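PDB 3LFK: MarR Like Protein, TVG0766549 from Thermoplasma volcanium, which is of unknown function but has the winged helix-turn-helix fold of MarR-like transcriptional regulators and so probably binds DNA rather than forming a mechanosensitive channel. Local coordinates for residues A6-K11 and L73-F78; N30-S35 and A100-V105; V39-F44 and T61-P66; G49-L54 and G87-L92; F78-K83 and V91-G96. All blocks are in the same frame, centred on the assembly; numbering follows the deposited sequence.

Contact 1: A6-K11 and L73-F78; sequences AMAESK and LMDYGF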
# COMPACT_ATOMS: atom_id res chain seq x y z
N ALA A 6 15.78 -11.38 8.83
CA ALA A 6 14.46 -12.00 8.88
C ALA A 6 13.45 -11.13 8.14
O ALA A 6 12.34 -11.55 7.87
CB ALA A 6 14.01 -12.17 10.32
N MET A 7 13.86 -9.91 7.82
CA MET A 7 12.98 -8.97 7.13
C MET A 7 12.79 -9.32 5.68
O MET A 7 13.65 -9.92 5.05
CB MET A 7 13.55 -7.57 7.19
CG MET A 7 14.30 -7.29 8.47
SD MET A 7 13.97 -5.66 9.07
CE MET A 7 15.06 -4.74 8.26
N ALA A 8 11.64 -8.91 5.13
CA ALA A 8 11.38 -9.16 3.72
C ALA A 8 12.24 -8.17 2.96
O ALA A 8 12.69 -7.15 3.51
CB ALA A 8 9.90 -8.94 3.41
N GLU A 9 12.48 -8.45 1.68
CA GLU A 9 13.30 -7.58 0.86
C GLU A 9 12.60 -6.27 0.49
O GLU A 9 11.38 -6.24 0.30
CB GLU A 9 13.71 -8.33 -0.41
CG GLU A 9 14.65 -7.55 -1.31
CD GLU A 9 15.15 -8.35 -2.52
OE1 GLU A 9 14.32 -8.81 -3.33
OE2 GLU A 9 16.39 -8.52 -2.64
N SER A 10 13.35 -5.17 0.42
CA SER A 10 12.78 -3.90 0.01
C SER A 10 12.28 -3.97 -1.42
O SER A 10 12.88 -4.66 -2.25
CB SER A 10 13.84 -2.80 0.07
OG SER A 10 13.36 -1.60 -0.46
N LYS A 11 11.17 -3.30 -1.70
CA LYS A 11 10.67 -3.25 -3.07
C LYS A 11 10.97 -1.88 -3.65
O LYS A 11 10.58 -1.57 -4.79
CB LYS A 11 9.15 -3.48 -3.14
CG LYS A 11 8.74 -4.86 -2.68
CD LYS A 11 7.26 -5.09 -3.02
CE LYS A 11 6.83 -6.47 -2.52
NZ LYS A 11 7.69 -7.57 -3.09
N LEU A 73 4.80 -4.55 4.85
CA LEU A 73 4.74 -3.28 4.13
C LEU A 73 5.87 -2.38 4.54
O LEU A 73 6.38 -1.62 3.72
CB LEU A 73 3.40 -2.57 4.36
CG LEU A 73 2.19 -3.34 3.84
CD1 LEU A 73 0.97 -2.48 4.11
CD2 LEU A 73 2.29 -3.63 2.35
N MET A 74 6.27 -2.45 5.82
CA MET A 74 7.40 -1.63 6.28
C MET A 74 8.71 -2.14 5.68
O MET A 74 9.54 -1.33 5.23
CB MET A 74 7.44 -1.64 7.80
CG MET A 74 6.22 -0.95 8.36
SD MET A 74 6.18 -1.10 10.22
CE MET A 74 6.37 -2.62 10.49
N ASP A 75 8.89 -3.46 5.68
CA ASP A 75 10.10 -4.06 5.12
C ASP A 75 10.19 -3.72 3.61
O ASP A 75 11.26 -3.51 3.09
CB ASP A 75 10.08 -5.57 5.27
CG ASP A 75 10.23 -6.03 6.71
OD1 ASP A 75 10.52 -5.21 7.61
OD2 ASP A 75 10.04 -7.25 6.92
N TYR A 76 9.04 -3.66 2.92
CA TYR A 76 9.07 -3.35 1.49
C TYR A 76 9.43 -1.90 1.20
O TYR A 76 9.77 -1.55 0.07
CB TYR A 76 7.68 -3.56 0.84
CG TYR A 76 7.13 -4.95 0.90
CD1 TYR A 76 7.94 -6.06 0.95
CD2 TYR A 76 5.74 -5.14 0.86
CE1 TYR A 76 7.41 -7.34 0.97
CE2 TYR A 76 5.19 -6.41 0.87
CZ TYR A 76 6.01 -7.51 0.93
OH TYR A 76 5.47 -8.77 0.93
N GLY A 77 9.31 -1.04 2.21
CA GLY A 77 9.59 0.37 2.05
C GLY A 77 8.35 1.21 1.76
O GLY A 77 8.44 2.36 1.35
N PHE A 78 7.17 0.63 2.03
CA PHE A 78 5.91 1.33 1.73
C PHE A 78 5.23 2.03 2.90
O PHE A 78 4.32 2.86 2.69
CB PHE A 78 4.89 0.36 1.12
CG PHE A 78 5.31 -0.27 -0.19
CD1 PHE A 78 6.31 0.30 -1.00
CD2 PHE A 78 4.70 -1.45 -0.64
CE1 PHE A 78 6.67 -0.31 -2.21
CE2 PHE A 78 5.06 -2.06 -1.84
CZ PHE A 78 6.05 -1.48 -2.64
O HOH W 1 6.77 -9.94 -1.89
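Lys-11 runs alongside Tyr-76 and sets its CE methylene over the middle of the phenol ring, 3.5 Å from the centroid and only 3° off the ring normal. Through this CH-pi contact and its neighbours the N-terminal arm lies across the end of helix 66-76, the second helix of the helix-turn-helix. A bend at the last torsion (chi4 -56°) turns the ammonium back above the same face, and Lys-11 NZ makes a cation-pi contact 4.4 Å from the Tyr-76 centroid. Closer to the backbone, Lys-11 CB rests on Phe-78 CZ at 3.7 Å. At the ring's edge, near its plane, comes the carbonyl O of Glu-9.

Two backbone N-H groups of the arm hold this layer in register. Lys-11 N donates to Tyr-76 O at 2.9 Å, and Ala-8 N reaches Asp-75 OD2, also at 2.9 Å, from well above the carboxylate plane. Met-7 CB lies against the same carboxylate.

Further out, the helix that carries the receiving groups ends in a Schellman motif: Gly-77 has positive phi and Phe-78 N returns to Leu-73 O. Glu-38 of helix 36-47 takes a hydrogen bond with the phenol hydroxyl, while Ser-10 OG bonds to Val-12 N. One water accepts from Lys-11 NZ at 2.8 Å and gives a weak bond to Tyr-76 OH at 3.3 Å.

Contact 2: N30-S35 and A100-V105; sequences NNYDMS and AQAIRV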
# COMPACT_ATOMS: atom_id res chain seq x y z
N ASN A 30 0.98 -7.58 -11.22
CA ASN A 30 0.94 -8.65 -10.19
C ASN A 30 1.06 -8.00 -8.80
O ASN A 30 1.58 -8.62 -7.87
CB ASN A 30 2.08 -9.66 -10.40
CG ASN A 30 1.82 -10.98 -9.67
OD1 ASN A 30 0.66 -11.33 -9.38
ND2 ASN A 30 2.88 -11.71 -9.38
N ASN A 31 0.56 -6.77 -8.69
CA ASN A 31 0.57 -6.04 -7.42
C ASN A 31 1.96 -5.97 -6.79
O ASN A 31 2.08 -6.01 -5.58
CB ASN A 31 -0.41 -6.69 -6.42
CG ASN A 31 -1.87 -6.40 -6.76
OD1 ASN A 31 -2.20 -5.34 -7.29
ND2 ASN A 31 -2.75 -7.35 -6.43
N TYR A 32 2.98 -5.87 -7.63
CA TYR A 32 4.38 -5.78 -7.17
C TYR A 32 4.73 -6.93 -6.26
O TYR A 32 5.47 -6.75 -5.31
CB TYR A 32 4.61 -4.43 -6.46
CG TYR A 32 4.15 -3.23 -7.26
CD1 TYR A 32 2.88 -2.66 -7.05
CD2 TYR A 32 4.96 -2.66 -8.25
CE1 TYR A 32 2.44 -1.58 -7.78
CE2 TYR A 32 4.52 -1.55 -9.00
CZ TYR A 32 3.27 -1.02 -8.75
OH TYR A 32 2.81 0.09 -9.43
N ASP A 33 4.18 -8.09 -6.55
CA ASP A 33 4.42 -9.32 -5.79
C ASP A 33 3.88 -9.35 -4.37
O ASP A 33 4.23 -10.23 -3.59
CB ASP A 33 5.92 -9.66 -5.81
CG ASP A 33 6.44 -9.82 -7.20
OD1 ASP A 33 5.93 -10.72 -7.90
OD2 ASP A 33 7.34 -9.06 -7.59
N MET A 34 3.04 -8.40 -4.02
CA MET A 34 2.43 -8.41 -2.71
C MET A 34 1.30 -9.42 -2.70
O MET A 34 0.68 -9.69 -3.74
CB MET A 34 1.83 -7.03 -2.37
CG MET A 34 2.90 -5.95 -2.10
SD MET A 34 2.12 -4.43 -1.56
CE MET A 34 1.59 -3.74 -3.16
N SER A 35 1.03 -9.99 -1.53
CA SER A 35 -0.09 -10.91 -1.43
C SER A 35 -1.34 -10.04 -1.24
O SER A 35 -1.23 -8.85 -0.96
CB SER A 35 0.13 -11.87 -0.26
OG SER A 35 0.68 -11.21 0.84
N ALA A 100 0.17 2.52 -3.90
CA ALA A 100 -1.24 2.44 -3.52
C ALA A 100 -2.09 3.15 -4.56
O ALA A 100 -3.13 2.64 -4.97
CB ALA A 100 -1.46 3.09 -2.13
N GLN A 101 -1.63 4.31 -5.01
CA GLN A 101 -2.39 5.06 -6.02
C GLN A 101 -2.41 4.33 -7.37
O GLN A 101 -3.44 4.29 -8.06
CB GLN A 101 -1.81 6.46 -6.18
CG GLN A 101 -2.77 7.46 -6.89
CD GLN A 101 -4.09 7.66 -6.14
OE1 GLN A 101 -4.31 7.10 -5.06
NE2 GLN A 101 -4.97 8.47 -6.71
N ALA A 102 -1.28 3.73 -7.76
CA ALA A 102 -1.21 3.00 -9.03
C ALA A 102 -2.20 1.84 -9.03
O ALA A 102 -2.89 1.59 -10.04
CB ALA A 102 0.20 2.48 -9.26
N ILE A 103 -2.29 1.14 -7.91
CA ILE A 103 -3.20 0.02 -7.78
C ILE A 103 -4.64 0.53 -7.78
O ILE A 103 -5.51 -0.07 -8.43
CB ILE A 103 -2.91 -0.78 -6.47
CG1 ILE A 103 -1.56 -1.51 -6.63
CG2 ILE A 103 -4.04 -1.79 -6.18
CD1 ILE A 103 -1.04 -2.18 -5.32
N ARG A 104 -4.90 1.62 -7.05
CA ARG A 104 -6.26 2.18 -6.99
C ARG A 104 -6.72 2.58 -8.39
O ARG A 104 -7.86 2.30 -8.76
CB ARG A 104 -6.30 3.42 -6.10
CG ARG A 104 -6.28 3.13 -4.62
CD ARG A 104 -6.45 4.43 -3.84
NE ARG A 104 -7.78 5.02 -4.04
CZ ARG A 104 -8.14 6.24 -3.67
NH1 ARG A 104 -7.26 7.04 -3.07
NH2 ARG A 104 -9.38 6.67 -3.87
N VAL A 105 -5.86 3.25 -9.13
CA VAL A 105 -6.22 3.68 -10.49
C VAL A 105 -6.45 2.48 -11.40
O VAL A 105 -7.44 2.46 -12.16
CB VAL A 105 -5.15 4.60 -11.07
CG1 VAL A 105 -5.40 4.83 -12.55
CG2 VAL A 105 -5.16 5.92 -10.30
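Ile-103 projects from helix 94-116 into a three-sided setting made by Asn-31, Tyr-32 and Met-34, and its branches illustrate how one aliphatic residue can serve several neighbours. At CB the side chain forks. CG2, the short branch, is directed at Asn-31 and comes within 4.1 Å of its OD1. The longer branch starts with CG1 beside the backbone N (chi1 -70°), and this methylene is shared: Asn-31 OD1 is 3.9 Å from Ile-103 CG1, while the ring of Tyr-32 presents its edge, with CE1 at 4.2 Å from CG1. An almost fully extended chi2 of 171° then carries CD1 outward to its nearest partner here, the CE methyl of Met-34, at 3.7 Å.

Tyr-32 and Ile-103 slide past each other in opposite directions, which brings the phenol end to the neighbouring position on the helix, where Tyr-32 OH sits 3.5 Å from Ala-102 CB. The amide oxygen of Asn-31 is not left to its apolar neighbours, for it accepts a hydrogen bond from Arg-106 one turn further along the helix.

What gathers these side chains is a tight turn. Asn-31, Tyr-32 and Asp-33 all have positive phi, and Asp-33 N and Met-34 N bond back three residues, to Asn-30 O and Asn-31 O. The result is a short left-handed turn that packs the lead-in to helix 36-47 against the long helix following the wing, in a winged helix-turn-helix fold.

Contact 3: V39-F44 and T61-P66; sequences VSLLLF and TGLKDP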
# COMPACT_ATOMS: atom_id res chain seq x y z
N VAL A 39 -2.02 -5.95 -0.04
CA VAL A 39 -2.64 -4.97 -0.90
C VAL A 39 -3.83 -4.36 -0.15
O VAL A 39 -3.99 -3.15 -0.11
CB VAL A 39 -3.13 -5.61 -2.21
CG1 VAL A 39 -3.86 -4.57 -3.05
CG2 VAL A 39 -1.94 -6.13 -3.02
N SER A 40 -4.66 -5.21 0.45
CA SER A 40 -5.79 -4.70 1.23
C SER A 40 -5.35 -3.70 2.31
O SER A 40 -5.94 -2.62 2.46
CB SER A 40 -6.51 -5.88 1.89
OG SER A 40 -7.12 -6.68 0.89
N LEU A 41 -4.30 -4.04 3.06
CA LEU A 41 -3.84 -3.14 4.09
C LEU A 41 -3.28 -1.83 3.51
O LEU A 41 -3.51 -0.76 4.04
CB LEU A 41 -2.78 -3.81 4.97
CG LEU A 41 -2.29 -2.87 6.08
CD1 LEU A 41 -3.45 -2.41 7.00
CD2 LEU A 41 -1.23 -3.59 6.89
N LEU A 42 -2.51 -1.93 2.44
CA LEU A 42 -1.95 -0.73 1.81
C LEU A 42 -3.06 0.23 1.37
O LEU A 42 -2.96 1.44 1.56
CB LEU A 42 -1.08 -1.15 0.61
CG LEU A 42 -0.34 -0.02 -0.10
CD1 LEU A 42 0.78 0.48 0.78
CD2 LEU A 42 0.23 -0.53 -1.43
N LEU A 43 -4.11 -0.32 0.76
CA LEU A 43 -5.22 0.51 0.30
C LEU A 43 -6.01 1.05 1.49
O LEU A 43 -6.54 2.16 1.43
CB LEU A 43 -6.14 -0.30 -0.64
CG LEU A 43 -5.47 -0.75 -1.94
CD1 LEU A 43 -6.50 -1.44 -2.84
CD2 LEU A 43 -4.85 0.42 -2.64
N PHE A 44 -6.07 0.29 2.57
CA PHE A 44 -6.77 0.77 3.76
C PHE A 44 -6.02 2.01 4.26
O PHE A 44 -6.61 3.03 4.58
CB PHE A 44 -6.79 -0.33 4.83
CG PHE A 44 -7.32 0.12 6.16
CD1 PHE A 44 -8.69 0.06 6.44
CD2 PHE A 44 -6.46 0.60 7.15
CE1 PHE A 44 -9.18 0.48 7.68
CE2 PHE A 44 -6.94 1.02 8.39
CZ PHE A 44 -8.30 0.96 8.65
N THR A 61 -9.36 -3.54 10.01
CA THR A 61 -9.03 -4.15 8.72
C THR A 61 -9.57 -5.53 8.41
O THR A 61 -9.59 -5.93 7.25
CB THR A 61 -7.56 -4.24 8.53
OG1 THR A 61 -7.06 -5.17 9.50
CG2 THR A 61 -6.91 -2.87 8.70
N GLY A 62 -9.96 -6.27 9.44
CA GLY A 62 -10.46 -7.61 9.21
C GLY A 62 -9.36 -8.64 9.06
O GLY A 62 -9.61 -9.77 8.62
N LEU A 63 -8.13 -8.26 9.41
CA LEU A 63 -6.98 -9.15 9.32
C LEU A 63 -6.73 -9.90 10.61
O LEU A 63 -6.85 -9.35 11.70
CB LEU A 63 -5.72 -8.35 8.96
CG LEU A 63 -5.73 -7.63 7.60
CD1 LEU A 63 -4.57 -6.62 7.54
CD2 LEU A 63 -5.61 -8.64 6.48
N LYS A 64 -6.35 -11.17 10.50
CA LYS A 64 -6.05 -11.96 11.69
C LYS A 64 -4.76 -11.53 12.38
O LYS A 64 -4.64 -11.59 13.61
CB LYS A 64 -5.95 -13.45 11.32
CG LYS A 64 -7.22 -14.03 10.75
CD LYS A 64 -8.25 -14.33 11.84
CE LYS A 64 -9.54 -14.87 11.23
NZ LYS A 64 -9.30 -15.99 10.27
N ASP A 65 -3.77 -11.10 11.60
CA ASP A 65 -2.52 -10.67 12.17
C ASP A 65 -2.10 -9.41 11.42
O ASP A 65 -1.18 -9.43 10.61
CB ASP A 65 -1.47 -11.78 12.01
CG ASP A 65 -0.19 -11.52 12.82
OD1 ASP A 65 -0.01 -10.41 13.36
OD2 ASP A 65 0.66 -12.43 12.91
N PRO A 66 -2.78 -8.28 11.70
CA PRO A 66 -2.50 -6.98 11.07
C PRO A 66 -1.05 -6.56 11.22
O PRO A 66 -0.45 -6.00 10.28
CB PRO A 66 -3.42 -6.02 11.82
CG PRO A 66 -4.53 -6.89 12.30
CD PRO A 66 -3.83 -8.14 12.73
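The hydroxyl of Thr-61 is held from two directions: OG1 receives Leu-63 N at 3.3 Å, forming an ST turn, and gives a hydrogen bond to the carbonyl O of Ile-57 in the preceding helix. With OG1 between the backbone N and the carbonyl carbon (chi1 66°), the methyl CG2 is left to face helix 36-47. There Thr-61 CG2 stands over the middle of the Phe-44 ring, 3.8 Å from its centroid and 8° off the normal, a clean CH-pi contact with the two side chains crossing at about a right angle.

The same methyl meets Leu-41 CD1 at 3.9 Å, so CG2 wedges between an aromatic face and an aliphatic branch one helical turn back. Leu-63 CD1 joins from further along the loop, 4.2 Å from Leu-41 CB.

This loop is the turn of the helix-turn-helix, between helices 54-60 and 66-76. Gly-62 leaves the first helix at positive phi, and Asp-65 caps the second through OD1 to Ser-68 N. The division of labour in Thr-61 is instructive: its polar half is satisfied within its own part of the chain, and what crosses to helix 36-47 is apolar contact, governed by shape and dispersion.

Contact 4: G49-L54 and G87-L92; sequences GGKIPL and GEKIVL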
# COMPACT_ATOMS: atom_id res chain seq x y z
N GLY A 49 -6.16 8.57 4.51
CA GLY A 49 -5.17 9.63 4.43
C GLY A 49 -3.69 9.30 4.46
O GLY A 49 -2.87 10.21 4.57
N GLY A 50 -3.35 8.03 4.37
CA GLY A 50 -1.95 7.64 4.39
C GLY A 50 -1.30 7.84 5.76
O GLY A 50 -0.08 7.81 5.86
N LYS A 51 -2.12 8.02 6.80
CA LYS A 51 -1.63 8.21 8.17
C LYS A 51 -2.74 7.84 9.17
O LYS A 51 -3.81 8.43 9.11
CB LYS A 51 -1.24 9.67 8.39
CG LYS A 51 -0.76 9.95 9.80
CD LYS A 51 -0.00 11.27 9.84
CE LYS A 51 0.82 11.39 11.10
NZ LYS A 51 1.64 12.64 11.08
N ILE A 52 -2.46 6.92 10.11
CA ILE A 52 -3.49 6.45 11.05
C ILE A 52 -2.92 5.75 12.32
O ILE A 52 -1.82 5.18 12.30
CB ILE A 52 -4.41 5.46 10.27
CG1 ILE A 52 -5.66 5.09 11.07
CG2 ILE A 52 -3.65 4.18 9.99
CD1 ILE A 52 -6.65 4.25 10.25
N PRO A 53 -3.64 5.81 13.46
CA PRO A 53 -3.15 5.16 14.69
C PRO A 53 -3.09 3.64 14.54
O PRO A 53 -3.94 3.03 13.89
CB PRO A 53 -4.21 5.56 15.73
CG PRO A 53 -4.66 6.89 15.26
CD PRO A 53 -4.79 6.69 13.76
N LEU A 54 -2.10 3.00 15.16
CA LEU A 54 -2.00 1.56 15.05
C LEU A 54 -3.25 0.83 15.56
O LEU A 54 -3.68 -0.16 14.98
CB LEU A 54 -0.75 1.03 15.78
CG LEU A 54 -0.56 -0.48 15.80
CD1 LEU A 54 -0.22 -1.03 14.39
CD2 LEU A 54 0.56 -0.81 16.76
N GLY A 87 0.97 6.92 21.89
CA GLY A 87 0.61 6.00 20.82
C GLY A 87 1.39 6.12 19.52
O GLY A 87 1.91 7.18 19.17
N GLU A 88 1.46 5.02 18.78
CA GLU A 88 2.18 5.02 17.51
C GLU A 88 1.25 5.28 16.33
O GLU A 88 0.10 4.83 16.31
CB GLU A 88 2.94 3.70 17.33
CG GLU A 88 2.17 2.47 17.76
CD GLU A 88 3.02 1.52 18.60
OE1 GLU A 88 2.57 1.15 19.70
OE2 GLU A 88 4.13 1.16 18.16
N LYS A 89 1.78 6.02 15.35
CA LYS A 89 1.05 6.39 14.14
C LYS A 89 1.71 5.69 12.95
O LYS A 89 2.94 5.68 12.85
CB LYS A 89 1.16 7.90 13.93
CG LYS A 89 -0.10 8.61 13.46
CD LYS A 89 -1.08 8.82 14.61
CE LYS A 89 -2.13 9.86 14.26
NZ LYS A 89 -1.55 11.22 14.11
N ILE A 90 0.91 5.12 12.07
CA ILE A 90 1.45 4.42 10.89
C ILE A 90 1.23 5.33 9.68
O ILE A 90 0.13 5.83 9.47
CB ILE A 90 0.74 3.08 10.65
CG1 ILE A 90 0.85 2.19 11.90
CG2 ILE A 90 1.29 2.41 9.40
CD1 ILE A 90 2.28 2.03 12.45
N VAL A 91 2.28 5.55 8.88
CA VAL A 91 2.17 6.43 7.72
C VAL A 91 2.76 5.80 6.47
O VAL A 91 3.73 5.03 6.56
CB VAL A 91 2.92 7.79 7.93
CG1 VAL A 91 2.59 8.38 9.30
CG2 VAL A 91 4.39 7.57 7.81
N LEU A 92 2.15 6.08 5.32
CA LEU A 92 2.69 5.55 4.08
C LEU A 92 3.89 6.41 3.69
O LEU A 92 3.93 7.61 3.97
CB LEU A 92 1.66 5.64 2.93
CG LEU A 92 0.44 4.74 3.05
CD1 LEU A 92 -0.49 5.00 1.89
CD2 LEU A 92 0.85 3.27 3.06
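Ile-52 and Ile-90 form the tight centre of this pairing, a hydrogen-bonded antiparallel pair in which each backbone both gives and accepts. Ile-90 N donates to Ile-52 O at 2.7 Å and nearly straight (175°), and Ile-52 N returns the bond to Ile-90 O at 2.9 Å. Their side chains turn to the buried face, where both meet Ile-57 of helix 54-60. On the same inner side Leu-54 CD1 approaches Ile-90 CG1 at 4.2 Å, and Leu-92 settles its CD1 3.9 Å from the CA of Gly-50.

Strand 51-53 is the short edge strand of the three-stranded sheet in a winged helix-turn-helix domain; strand 87-92, in the middle, belongs to the wing. Their axes approach to 4.5 Å, at 154° between directions. Further backbone bonds extend the pairing at both ends, Leu-92 N to Gly-50 O and Leu-54 N to Glu-88 O.

The other face carries lysines and is more exposed, its contacts made by the aliphatic parts of long side chains. Lys-51, extended beyond CG, runs beside Val-91 with its CG 3.7 Å from Val-91 CG1, then crosses Lys-89 at about a right angle. Lys-89 bends at chi2 (78°) to lie alongside the ring of Pro-53, its CE 4.0 Å from Pro-53 CG. Lys-51 NZ and Lys-89 NZ, like charges, lie 4.6 Å apart, and Lys-89 NZ also has a long, weak ion pair with Glu-84.

Contact 5: F78-K83 and V91-G96; sequences FALEDK and VLTSEG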
# COMPACT_ATOMS: atom_id res chain seq x y z
N PHE A 78 7.17 0.63 2.03
CA PHE A 78 5.91 1.33 1.73
C PHE A 78 5.23 2.03 2.90
O PHE A 78 4.32 2.86 2.69
CB PHE A 78 4.89 0.36 1.12
CG PHE A 78 5.31 -0.27 -0.19
CD1 PHE A 78 6.31 0.30 -1.00
CD2 PHE A 78 4.70 -1.45 -0.64
CE1 PHE A 78 6.67 -0.31 -2.21
CE2 PHE A 78 5.06 -2.06 -1.84
CZ PHE A 78 6.05 -1.48 -2.64
N ALA A 79 5.67 1.73 4.11
CA ALA A 79 5.08 2.35 5.28
C ALA A 79 6.11 2.42 6.39
O ALA A 79 7.14 1.73 6.38
CB ALA A 79 3.89 1.49 5.74
N LEU A 80 5.81 3.28 7.36
CA LEU A 80 6.71 3.35 8.50
C LEU A 80 5.96 3.78 9.74
O LEU A 80 4.78 4.15 9.68
CB LEU A 80 7.90 4.27 8.22
CG LEU A 80 7.67 5.65 7.64
CD1 LEU A 80 7.36 6.63 8.76
CD2 LEU A 80 8.94 6.09 6.91
N GLU A 81 6.64 3.65 10.88
CA GLU A 81 6.07 4.04 12.17
C GLU A 81 6.55 5.41 12.59
O GLU A 81 7.74 5.71 12.56
CB GLU A 81 6.50 3.11 13.29
CG GLU A 81 6.36 1.66 13.04
CD GLU A 81 7.05 0.88 14.14
OE1 GLU A 81 6.60 0.99 15.30
OE2 GLU A 81 8.04 0.18 13.84
N ASP A 82 5.60 6.24 13.00
CA ASP A 82 5.88 7.58 13.48
C ASP A 82 5.42 7.55 14.94
O ASP A 82 4.41 8.15 15.30
CB ASP A 82 5.06 8.59 12.68
CG ASP A 82 5.22 10.02 13.17
OD1 ASP A 82 4.80 10.31 14.31
OD2 ASP A 82 5.77 10.84 12.42
N LYS A 83 6.15 6.82 15.79
CA LYS A 83 5.78 6.72 17.20
C LYS A 83 5.89 8.08 17.89
O LYS A 83 6.90 8.78 17.78
CB LYS A 83 6.66 5.72 17.94
CG LYS A 83 6.25 5.56 19.40
CD LYS A 83 7.15 4.61 20.18
CE LYS A 83 6.70 4.51 21.63
NZ LYS A 83 7.54 3.59 22.45
N VAL A 91 2.28 5.55 8.88
CA VAL A 91 2.17 6.43 7.72
C VAL A 91 2.76 5.80 6.47
O VAL A 91 3.73 5.03 6.56
CB VAL A 91 2.92 7.79 7.93
CG1 VAL A 91 2.59 8.38 9.30
CG2 VAL A 91 4.39 7.57 7.81
N LEU A 92 2.15 6.08 5.32
CA LEU A 92 2.69 5.55 4.08
C LEU A 92 3.89 6.41 3.69
O LEU A 92 3.93 7.61 3.97
CB LEU A 92 1.66 5.64 2.93
CG LEU A 92 0.44 4.74 3.05
CD1 LEU A 92 -0.49 5.00 1.89
CD2 LEU A 92 0.85 3.27 3.06
N THR A 93 4.89 5.78 3.10
CA THR A 93 6.03 6.55 2.60
C THR A 93 5.59 7.08 1.23
O THR A 93 4.54 6.69 0.72
CB THR A 93 7.24 5.66 2.34
OG1 THR A 93 6.85 4.63 1.42
CG2 THR A 93 7.71 4.99 3.64
N SER A 94 6.38 7.96 0.62
CA SER A 94 6.02 8.46 -0.70
C SER A 94 5.91 7.29 -1.69
O SER A 94 5.07 7.31 -2.58
CB SER A 94 7.06 9.45 -1.19
OG SER A 94 7.08 10.58 -0.34
N GLU A 95 6.76 6.27 -1.52
CA GLU A 95 6.73 5.11 -2.40
C GLU A 95 5.46 4.27 -2.16
O GLU A 95 4.87 3.72 -3.09
CB GLU A 95 7.99 4.27 -2.22
CG GLU A 95 9.28 4.96 -2.71
CD GLU A 95 9.61 6.23 -1.94
OE1 GLU A 95 9.53 6.21 -0.69
OE2 GLU A 95 9.96 7.26 -2.56
N GLY A 96 5.05 4.17 -0.90
CA GLY A 96 3.83 3.44 -0.60
C GLY A 96 2.62 4.16 -1.17
O GLY A 96 1.70 3.51 -1.66
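Leu-80 stands between Val-91 and Thr-93 and crosses both at a slant, giving one branch to each. Its CD1 presses on Val-91 CG2 at 3.3 Å, tighter than usual for two carbons, while Leu-80 CD2 meets Thr-93 CG2 at 3.7 Å. Underneath, the backbones of Leu-80 and Val-91 exchange two hydrogen bonds, Leu-80 N to Val-91 O (2.8 Å) and Val-91 N to Leu-80 O, each donor almost in line with the carbonyl it meets.

Thr-93 faces two ways. Its methyl lies beside the backbone N and is turned to Leu-80, whereas Thr-93, the N-cap residue of helix 94-116, uses OG1 (chi1 57°) to accept from Gly-96 N at 3.0 Å and to bond to Gly-77 O. Thr-93 N reaches Phe-78 O at 3.0 Å from above the carbonyl plane, 57° out of it. That oxygen also receives a C-H contact from Gly-96 CA at 3.4 Å, an approach possible because glycine has no side chain there.

On the opposite face of the sheet from Leu-80, Ala-79 CB touches Leu-92 CD2. The second strand runs straight into capped helix 94-116, and the paired strands are the base of the beta-hairpin wing of a winged helix-turn-helix domain.

How the contacts relate
Contacts 4 and 5 lie closest, their centres about 8 Å apart, because both use strand 87-92, the central strand of the sheet: one adds edge strand 51-53, the other strand 79-84. Contact 5 shares Phe-78 with contact 1, about 11 Å away, and helix 94-116 with contact 2. Along the chain, contact 3 closes first, within the spans of contacts 1 and 2, which interlock; contact 4 opens after helix 36-47, interlocks with contacts 1 and 3, and ends on the same strand as contact 5, which opens after contact 1 closes. Together they join the N-terminal arm, the helix-turn-helix, the wing and the first half of the long C-terminal helix, consistent with a MarR-like regulator.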